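Local coordinates for motility protein B (Helicobacter pylori, PDB 3CYP) that probably forms, with MotA, the stator of the flagellar motor and fastens it to the cell wall through this periplasmic OmpA-like domain, at residues Arg25-Val37 with Ser121-Pro133. Sequence-based numbering, arbitrary orientation. Where two conformers were deposited one is given.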
ATOM      1  N   ARG B  25      -6.003   9.494  15.762  1.00 13.02           N
ATOM      2  CA  ARG B  25      -5.066   9.514  16.914  1.00 14.48           C
ATOM      3  C   ARG B  25      -3.758   8.821  16.555  1.00 14.37           C
ATOM      4  O   ARG B  25      -2.651   9.247  16.940  1.00 14.34           O
ATOM      5  CB  ARG B  25      -5.627   8.829  18.141  1.00 15.62           C
ATOM      6  CG  ARG B  25      -6.793   9.493  18.775  1.00 18.85           C
ATOM      7  CD  ARG B  25      -7.163   8.795  20.108  1.00 19.32           C
ATOM      8  NE  ARG B  25      -6.312   9.155  21.244  1.00 20.12           N
ATOM      9  CZ  ARG B  25      -6.569   8.793  22.523  1.00 20.89           C
ATOM     10  NH1 ARG B  25      -7.613   8.035  22.811  1.00 21.46           N
ATOM     11  NH2 ARG B  25      -5.793   9.166  23.514  1.00 21.56           N
ATOM     12  N   ILE B  26      -3.907   7.706  15.852  1.00 13.70           N
ATOM     13  CA  ILE B  26      -2.714   6.931  15.434  1.00 13.27           C
ATOM     14  C   ILE B  26      -1.888   7.720  14.388  1.00 12.56           C
ATOM     15  O   ILE B  26      -0.656   7.730  14.414  1.00 12.66           O
ATOM     16  CB  ILE B  26      -3.131   5.524  14.913  1.00 12.64           C
ATOM     17  CG1 ILE B  26      -3.721   4.685  16.071  1.00 12.39           C
ATOM     18  CG2 ILE B  26      -1.969   4.817  14.204  1.00 14.62           C
ATOM     19  CD1 ILE B  26      -2.655   4.297  17.139  1.00 18.49           C
ATOM     20  N   ALA B  27      -2.541   8.423  13.462  1.00 12.81           N
ATOM     21  CA  ALA B  27      -1.835   9.302  12.501  1.00 13.06           C
ATOM     22  C   ALA B  27      -1.064  10.355  13.245  1.00 12.47           C
ATOM     23  O   ALA B  27       0.085  10.640  12.916  1.00 13.16           O
ATOM     24  CB  ALA B  27      -2.845   9.946  11.494  1.00 12.34           C
ATOM     25  N   LYS B  28      -1.688  10.929  14.276  1.00 12.42           N
ATOM     26  CA  LYS B  28      -1.044  11.933  15.080  1.00 12.93           C
ATOM     27  C   LYS B  28       0.263  11.420  15.640  1.00 12.27           C
ATOM     28  O   LYS B  28       1.290  12.107  15.553  1.00 12.95           O
ATOM     29  CB  LYS B  28      -1.970  12.360  16.219  1.00 13.29           C
ATOM     30  CG  LYS B  28      -1.382  13.409  17.156  1.00 14.28           C
ATOM     31  CD  LYS B  28      -2.400  13.667  18.277  1.00 15.57           C
ATOM     32  CE  LYS B  28      -1.859  14.613  19.348  1.00 17.15           C
ATOM     33  NZ  LYS B  28      -2.765  14.613  20.557  1.00 18.38           N
ATOM     34  N   ILE B  29       0.219  10.251  16.263  1.00 12.45           N
ATOM     35  CA  ILE B  29       1.401   9.660  16.901  0.50 13.02           C
ATOM     36  C   ILE B  29       2.448   9.315  15.851  1.00 12.93           C
ATOM     37  O   ILE B  29       3.643   9.476  16.076  1.00 12.72           O
ATOM     38  CB  ILE B  29       1.043   8.371  17.701  0.50 13.51           C
ATOM     39  CG1 ILE B  29       0.331   8.708  19.027  0.50 14.36           C
ATOM     40  CG2 ILE B  29       2.257   7.517  17.987  0.50 14.60           C
ATOM     41  CD1 ILE B  29       0.545  10.116  19.511  0.50 19.24           C
ATOM     42  N   ILE B  30       1.988   8.774  14.711  1.00 11.86           N
ATOM     43  CA  ILE B  30       2.945   8.381  13.675  1.00 12.48           C
ATOM     44  C   ILE B  30       3.800   9.557  13.245  1.00 13.02           C
ATOM     45  O   ILE B  30       5.006   9.420  13.071  1.00 13.20           O
ATOM     46  CB  ILE B  30       2.276   7.697  12.494  1.00 10.76           C
ATOM     47  CG1 ILE B  30       1.718   6.358  12.924  1.00 12.00           C
ATOM     48  CG2 ILE B  30       3.260   7.551  11.323  1.00 12.44           C
ATOM     49  CD1 ILE B  30       0.780   5.675  11.925  1.00 11.09           C
ATOM     50  N   GLN B  31       3.198  10.731  13.093  1.00 13.40           N
ATOM     51  CA  GLN B  31       3.936  11.883  12.633  1.00 14.89           C
ATOM     52  C   GLN B  31       4.967  12.383  13.649  1.00 14.76           C
ATOM     53  O   GLN B  31       5.841  13.178  13.283  1.00 17.59           O
ATOM     54  CB  GLN B  31       2.951  12.973  12.245  1.00 15.63           C
ATOM     55  CG  GLN B  31       2.105  12.549  11.087  1.00 15.13           C
ATOM     56  CD  GLN B  31       1.074  13.557  10.721  1.00 18.56           C
ATOM     57  OE1 GLN B  31       1.403  14.598  10.138  1.00 20.55           O
ATOM     58  NE2 GLN B  31      -0.191  13.224  10.966  1.00 22.93           N
ATOM     59  N   LYS B  32       4.857  11.940  14.902  1.00 14.83           N
ATOM     60  CA  LYS B  32       5.814  12.307  15.960  1.00 15.64           C
ATOM     61  C   LYS B  32       7.036  11.384  15.989  1.00 15.84           C
ATOM     62  O   LYS B  32       8.039  11.704  16.639  1.00 16.95           O
ATOM     63  CB  LYS B  32       5.130  12.266  17.330  1.00 16.17           C
ATOM     64  CG  LYS B  32       4.032  13.315  17.502  1.00 17.61           C
ATOM     65  CD  LYS B  32       3.425  13.228  18.868  1.00 19.75           C
ATOM     66  CE  LYS B  32       2.185  14.134  18.971  1.00 21.31           C
ATOM     67  NZ  LYS B  32       2.576  15.528  19.150  1.00 26.08           N
ATOM     68  N   LEU B  33       6.925  10.242  15.329  1.00 15.09           N
ATOM     69  CA  LEU B  33       7.983   9.204  15.415  1.00 14.96           C
ATOM     70  C   LEU B  33       9.222   9.576  14.629  1.00 14.88           C
ATOM     71  O   LEU B  33       9.183  10.346  13.666  1.00 15.98           O
ATOM     72  CB  LEU B  33       7.470   7.854  14.856  1.00 14.92           C
ATOM     73  CG  LEU B  33       6.224   7.305  15.505  1.00 14.58           C
ATOM     74  CD1 LEU B  33       5.843   5.958  14.918  1.00 15.41           C
ATOM     75  CD2 LEU B  33       6.323   7.230  17.040  1.00 15.81           C
ATOM     76  N   PRO B  34      10.365   8.955  15.009  1.00 16.26           N
ATOM     77  CA  PRO B  34      11.566   9.060  14.201  1.00 17.62           C
ATOM     78  C   PRO B  34      11.300   8.654  12.775  1.00 17.71           C
ATOM     79  O   PRO B  34      10.565   7.675  12.539  1.00 16.81           O
ATOM     80  CB  PRO B  34      12.527   8.090  14.904  1.00 18.61           C
ATOM     81  CG  PRO B  34      12.099   8.043  16.274  1.00 17.18           C
ATOM     82  CD  PRO B  34      10.577   8.101  16.185  1.00 17.33           C
ATOM     83  N   LYS B  35      11.911   9.360  11.826  1.00 18.75           N
ATOM     84  CA  LYS B  35      11.744   9.100  10.414  1.00 20.12           C
ATOM     85  C   LYS B  35      12.111   7.686  10.004  1.00 19.03           C
ATOM     86  O   LYS B  35      11.557   7.178   9.035  1.00 19.40           O
ATOM     87  CB  LYS B  35      12.599  10.060   9.586  1.00 22.41           C
ATOM     88  CG  LYS B  35      12.155  11.487   9.643  1.00 25.70           C
ATOM     89  CD  LYS B  35      13.089  12.394   8.820  1.00 26.90           C
ATOM     90  CE  LYS B  35      14.567  12.344   9.254  1.00 31.67           C
ATOM     91  NZ  LYS B  35      14.857  13.155  10.462  1.00 35.16           N
ATOM     92  N   ARG B  36      13.014   7.047  10.751  1.00 18.40           N
ATOM     93  CA  ARG B  36      13.441   5.702  10.387  1.00 17.28           C
ATOM     94  C   ARG B  36      12.438   4.629  10.801  1.00 17.05           C
ATOM     95  O   ARG B  36      12.625   3.456  10.452  1.00 18.22           O
ATOM     96  CB  ARG B  36      14.849   5.392  10.933  1.00 17.23           C
ATOM     97  CG  ARG B  36      15.920   6.059  10.128  1.00 18.83           C
ATOM     98  CD  ARG B  36      17.308   5.984  10.790  1.00 21.90           C
ATOM     99  NE  ARG B  36      17.766   4.623  11.041  1.00 25.60           N
ATOM    100  CZ  ARG B  36      17.868   4.059  12.239  1.00 24.52           C
ATOM    101  NH1 ARG B  36      17.476   4.707  13.344  1.00 26.77           N
ATOM    102  NH2 ARG B  36      18.346   2.827  12.338  1.00 26.79           N
ATOM    103  N   VAL B  37      11.414   5.013  11.558  1.00 15.05           N
ATOM    104  CA  VAL B  37      10.401   4.068  12.001  1.00 15.15           C
ATOM    105  C   VAL B  37       9.339   4.025  10.874  1.00 15.28           C
ATOM    106  O   VAL B  37       8.798   5.062  10.430  1.00 15.14           O
ATOM    107  CB  VAL B  37       9.723   4.483  13.361  1.00 15.13           C
ATOM    108  CG1 VAL B  37       8.521   3.548  13.675  1.00 14.98           C
ATOM    109  CG2 VAL B  37      10.760   4.533  14.520  1.00 16.90           C
ATOM    110  N   SER B 121      12.329   3.121  22.237  1.00 21.25           N
ATOM    111  CA  SER B 121      12.037   3.845  23.469  0.50 21.58           C
ATOM    112  C   SER B 121      11.220   5.105  23.193  1.00 21.61           C
ATOM    113  O   SER B 121      10.301   5.444  23.940  1.00 22.22           O
ATOM    114  CB  SER B 121      13.339   4.238  24.174  0.50 22.32           C
ATOM    115  OG  SER B 121      13.084   4.829  25.437  0.50 25.00           O
ATOM    116  N   LYS B 122      11.596   5.809  22.129  1.00 21.43           N
ATOM    117  CA  LYS B 122      10.911   7.026  21.700  1.00 21.03           C
ATOM    118  C   LYS B 122       9.469   6.725  21.317  1.00 20.00           C
ATOM    119  O   LYS B 122       8.552   7.496  21.649  1.00 18.93           O
ATOM    120  CB  LYS B 122      11.644   7.692  20.558  1.00 21.02           C
ATOM    121  CG  LYS B 122      13.063   8.208  20.898  1.00 22.00           C
ATOM    122  CD  LYS B 122      13.717   8.858  19.708  1.00 23.68           C
ATOM    123  CE  LYS B 122      14.997   9.574  20.083  1.00 28.03           C
ATOM    124  NZ  LYS B 122      15.551  10.351  18.925  1.00 29.54           N
ATOM    125  N   ILE B 123       9.258   5.602  20.643  1.00 18.61           N
ATOM    126  CA  ILE B 123       7.902   5.213  20.266  1.00 18.71           C
ATOM    127  C   ILE B 123       7.076   4.977  21.526  1.00 18.31           C
ATOM    128  O   ILE B 123       5.953   5.448  21.640  1.00 18.51           O
ATOM    129  CB  ILE B 123       7.860   3.933  19.379  1.00 18.33           C
ATOM    130  CG1 ILE B 123       8.737   4.111  18.112  1.00 16.61           C
ATOM    131  CG2 ILE B 123       6.383   3.605  19.031  1.00 18.20           C
ATOM    132  CD1 ILE B 123       8.853   2.800  17.282  1.00 18.00           C
ATOM    133  N   HIS B 124       7.632   4.210  22.460  1.00 19.46           N
ATOM    134  CA  HIS B 124       6.914   3.854  23.686  1.00 20.28           C
ATOM    135  C   HIS B 124       6.463   5.133  24.417  1.00 19.94           C
ATOM    136  O   HIS B 124       5.299   5.225  24.880  1.00 20.15           O
ATOM    137  CB  HIS B 124       7.826   3.013  24.599  1.00 20.62           C
ATOM    138  CG  HIS B 124       7.119   2.473  25.797  1.00 22.61           C
ATOM    139  ND1 HIS B 124       7.789   2.044  26.918  1.00 26.65           N
ATOM    140  CD2 HIS B 124       5.800   2.303  26.058  1.00 27.84           C
ATOM    141  CE1 HIS B 124       6.915   1.637  27.823  1.00 28.49           C
ATOM    142  NE2 HIS B 124       5.702   1.759  27.319  1.00 29.13           N
ATOM    143  N   SER B 125       7.350   6.122  24.462  1.00 19.42           N
ATOM    144  CA  SER B 125       7.082   7.377  25.190  1.00 19.83           C
ATOM    145  C   SER B 125       5.951   8.100  24.519  1.00 20.01           C
ATOM    146  O   SER B 125       5.053   8.609  25.185  1.00 20.75           O
ATOM    147  CB  SER B 125       8.282   8.309  25.272  1.00 20.52           C
ATOM    148  OG  SER B 125       9.252   7.771  26.136  1.00 26.75           O
ATOM    149  N   ILE B 126       6.012   8.130  23.195  1.00 18.81           N
ATOM    150  CA  ILE B 126       5.021   8.845  22.376  1.00 18.31           C
ATOM    151  C   ILE B 126       3.664   8.178  22.519  1.00 18.58           C
ATOM    152  O   ILE B 126       2.630   8.872  22.661  1.00 18.09           O
ATOM    153  CB  ILE B 126       5.522   8.955  20.893  1.00 16.87           C
ATOM    154  CG1 ILE B 126       6.569  10.057  20.765  1.00 16.24           C
ATOM    155  CG2 ILE B 126       4.351   9.266  19.888  1.00 17.81           C
ATOM    156  CD1 ILE B 126       7.442  10.051  19.472  1.00 18.71           C
ATOM    157  N   LEU B 127       3.625   6.848  22.481  1.00 19.31           N
ATOM    158  CA  LEU B 127       2.374   6.118  22.704  1.00 19.44           C
ATOM    159  C   LEU B 127       1.821   6.414  24.088  1.00 20.82           C
ATOM    160  O   LEU B 127       0.636   6.677  24.224  1.00 21.67           O
ATOM    161  CB  LEU B 127       2.581   4.624  22.572  1.00 19.72           C
ATOM    162  CG  LEU B 127       2.797   4.203  21.113  1.00 18.39           C
ATOM    163  CD1 LEU B 127       3.222   2.760  21.137  1.00 20.01           C
ATOM    164  CD2 LEU B 127       1.529   4.450  20.255  1.00 18.33           C
ATOM    165  N   ASP B 128       2.690   6.377  25.086  1.00 21.44           N
ATOM    166  CA  ASP B 128       2.320   6.733  26.467  1.00 23.29           C
ATOM    167  C   ASP B 128       1.713   8.113  26.581  1.00 23.45           C
ATOM    168  O   ASP B 128       0.694   8.267  27.260  1.00 25.33           O
ATOM    169  CB  ASP B 128       3.551   6.691  27.358  1.00 23.72           C
ATOM    170  CG  ASP B 128       3.826   5.343  27.873  1.00 26.39           C
ATOM    171  OD1 ASP B 128       2.980   4.442  27.652  1.00 34.21           O
ATOM    172  OD2 ASP B 128       4.881   5.186  28.522  1.00 34.11           O
ATOM    173  N   ASN B 129       2.350   9.103  25.965  1.00 23.83           N
ATOM    174  CA  ASN B 129       1.907  10.495  26.035  1.00 24.35           C
ATOM    175  C   ASN B 129       0.514  10.665  25.440  1.00 24.65           C
ATOM    176  O   ASN B 129      -0.323  11.408  25.963  1.00 24.44           O
ATOM    177  CB  ASN B 129       2.864  11.423  25.304  1.00 25.44           C
ATOM    178  CG  ASN B 129       4.220  11.515  25.966  1.00 26.34           C
ATOM    179  OD1 ASN B 129       5.180  11.965  25.345  1.00 30.27           O
ATOM    180  ND2 ASN B 129       4.308  11.091  27.208  1.00 25.02           N
ATOM    181  N   GLU B 130       0.247   9.964  24.352  1.00 23.40           N
ATOM    182  CA  GLU B 130      -1.074  10.042  23.731  1.00 23.76           C
ATOM    183  C   GLU B 130      -2.150   9.246  24.481  1.00 24.06           C
ATOM    184  O   GLU B 130      -3.270   9.741  24.662  1.00 23.40           O
ATOM    185  CB  GLU B 130      -1.017   9.522  22.297  1.00 22.41           C
ATOM    186  CG  GLU B 130      -2.355   9.562  21.545  1.00 21.57           C
ATOM    187  CD  GLU B 130      -2.954  10.966  21.464  1.00 21.20           C
ATOM    188  OE1 GLU B 130      -2.193  11.962  21.496  1.00 18.95           O
ATOM    189  OE2 GLU B 130      -4.185  11.084  21.346  1.00 21.80           O
ATOM    190  N   PHE B 131      -1.845   8.004  24.866  1.00 24.10           N
ATOM    191  CA  PHE B 131      -2.874   7.069  25.314  1.00 26.12           C
ATOM    192  C   PHE B 131      -2.915   6.917  26.841  1.00 27.42           C
ATOM    193  O   PHE B 131      -3.870   6.330  27.351  1.00 28.87           O
ATOM    194  CB  PHE B 131      -2.714   5.710  24.591  1.00 24.70           C
ATOM    195  CG  PHE B 131      -3.027   5.777  23.110  1.00 23.74           C
ATOM    196  CD1 PHE B 131      -4.348   5.798  22.643  1.00 21.82           C
ATOM    197  CD2 PHE B 131      -2.007   5.876  22.168  1.00 22.17           C
ATOM    198  CE1 PHE B 131      -4.623   5.901  21.299  1.00 21.37           C
ATOM    199  CE2 PHE B 131      -2.291   5.973  20.825  1.00 21.80           C
ATOM    200  CZ  PHE B 131      -3.605   5.984  20.386  1.00 22.75           C
ATOM    201  N   ASN B 132      -1.918   7.478  27.537  1.00 28.84           N
ATOM    202  CA  ASN B 132      -1.891   7.528  29.001  0.50 29.37           C
ATOM    203  C   ASN B 132      -1.298   8.875  29.441  1.00 30.14           C
ATOM    204  O   ASN B 132      -0.253   8.939  30.082  1.00 30.67           O
ATOM    205  CB  ASN B 132      -1.090   6.350  29.567  0.50 29.65           C
ATOM    206  CG  ASN B 132      -1.271   6.195  31.068  0.50 29.63           C
ATOM    207  OD1 ASN B 132      -0.852   7.049  31.846  0.50 32.56           O
ATOM    208  ND2 ASN B 132      -1.905   5.108  31.477  0.50 30.89           N
ATOM    209  N   PRO B 133      -1.983   9.991  29.081  1.00 30.99           N
ATOM    210  CA  PRO B 133      -1.411  11.357  29.131  1.00 31.35           C
ATOM    211  C   PRO B 133      -0.659  11.846  30.388  1.00 32.78           C
ATOM    212  O   PRO B 133       0.405  12.481  30.266  1.00 34.00           O
ATOM    213  CB  PRO B 133      -2.628  12.258  28.878  1.00 31.70           C
ATOM    214  CG  PRO B 133      -3.631  11.414  28.264  1.00 30.90           C
ATOM    215  CD  PRO B 133      -3.380   9.997  28.602  1.00 31.38           C
TER
HETATM  216  O   HOH W   1      -5.529  13.107  20.428  1.00 19.33           O
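I29 meets I126 and L33 meets I123 where helices 25-30 and 121-131 run roughly antiparallel, their axes 10.2 Å apart at closest and 141° between their directions. I29 is a knob seated among I126, L127, E130 and F131, a place that suits a branched, purely apolar side chain. I29 CG2, anti to the backbone N, faces I126 CG2; the 3.3 Å between them is short, but doubtful, since I29 is modelled in two conformers. Further along, where the first helix has given way to turns, L33 CD2 and V37 CG1 pack on I123, the latter 3.7 Å from I123 CD1, and P34 CG rests on the aliphatic part of K122.

At the other end a salt-bridge network lies beside an aromatic patch. E130, bent at chi2 (58°), offers two oxygens to two cations: R25 NE bonds in its own guanidinium plane to the anti lone pair of OE2 (2.9 Å), while K28, long enough to reach over when extended, brings NZ to the syn side of OE1 (2.9 Å). A water joins K28 NZ to OE2, and R25 NH2 adds a weak bond to the carbonyl O of E130. The flat ring of F131 serves two neighbours: its CE1 sits over the centre of the guanidinium, the two planes 33° apart, and F131 CZ lies 3.8 Å from I26 CD1.

The C-terminal helix is thus joined to helix 17-30 of the OmpA-like fold by an apolar seam that I123 and L33 extend to F113 of the sheet. At its partly exposed end, two cations and a water probably stabilise E130 as the anion and fix its carboxylate.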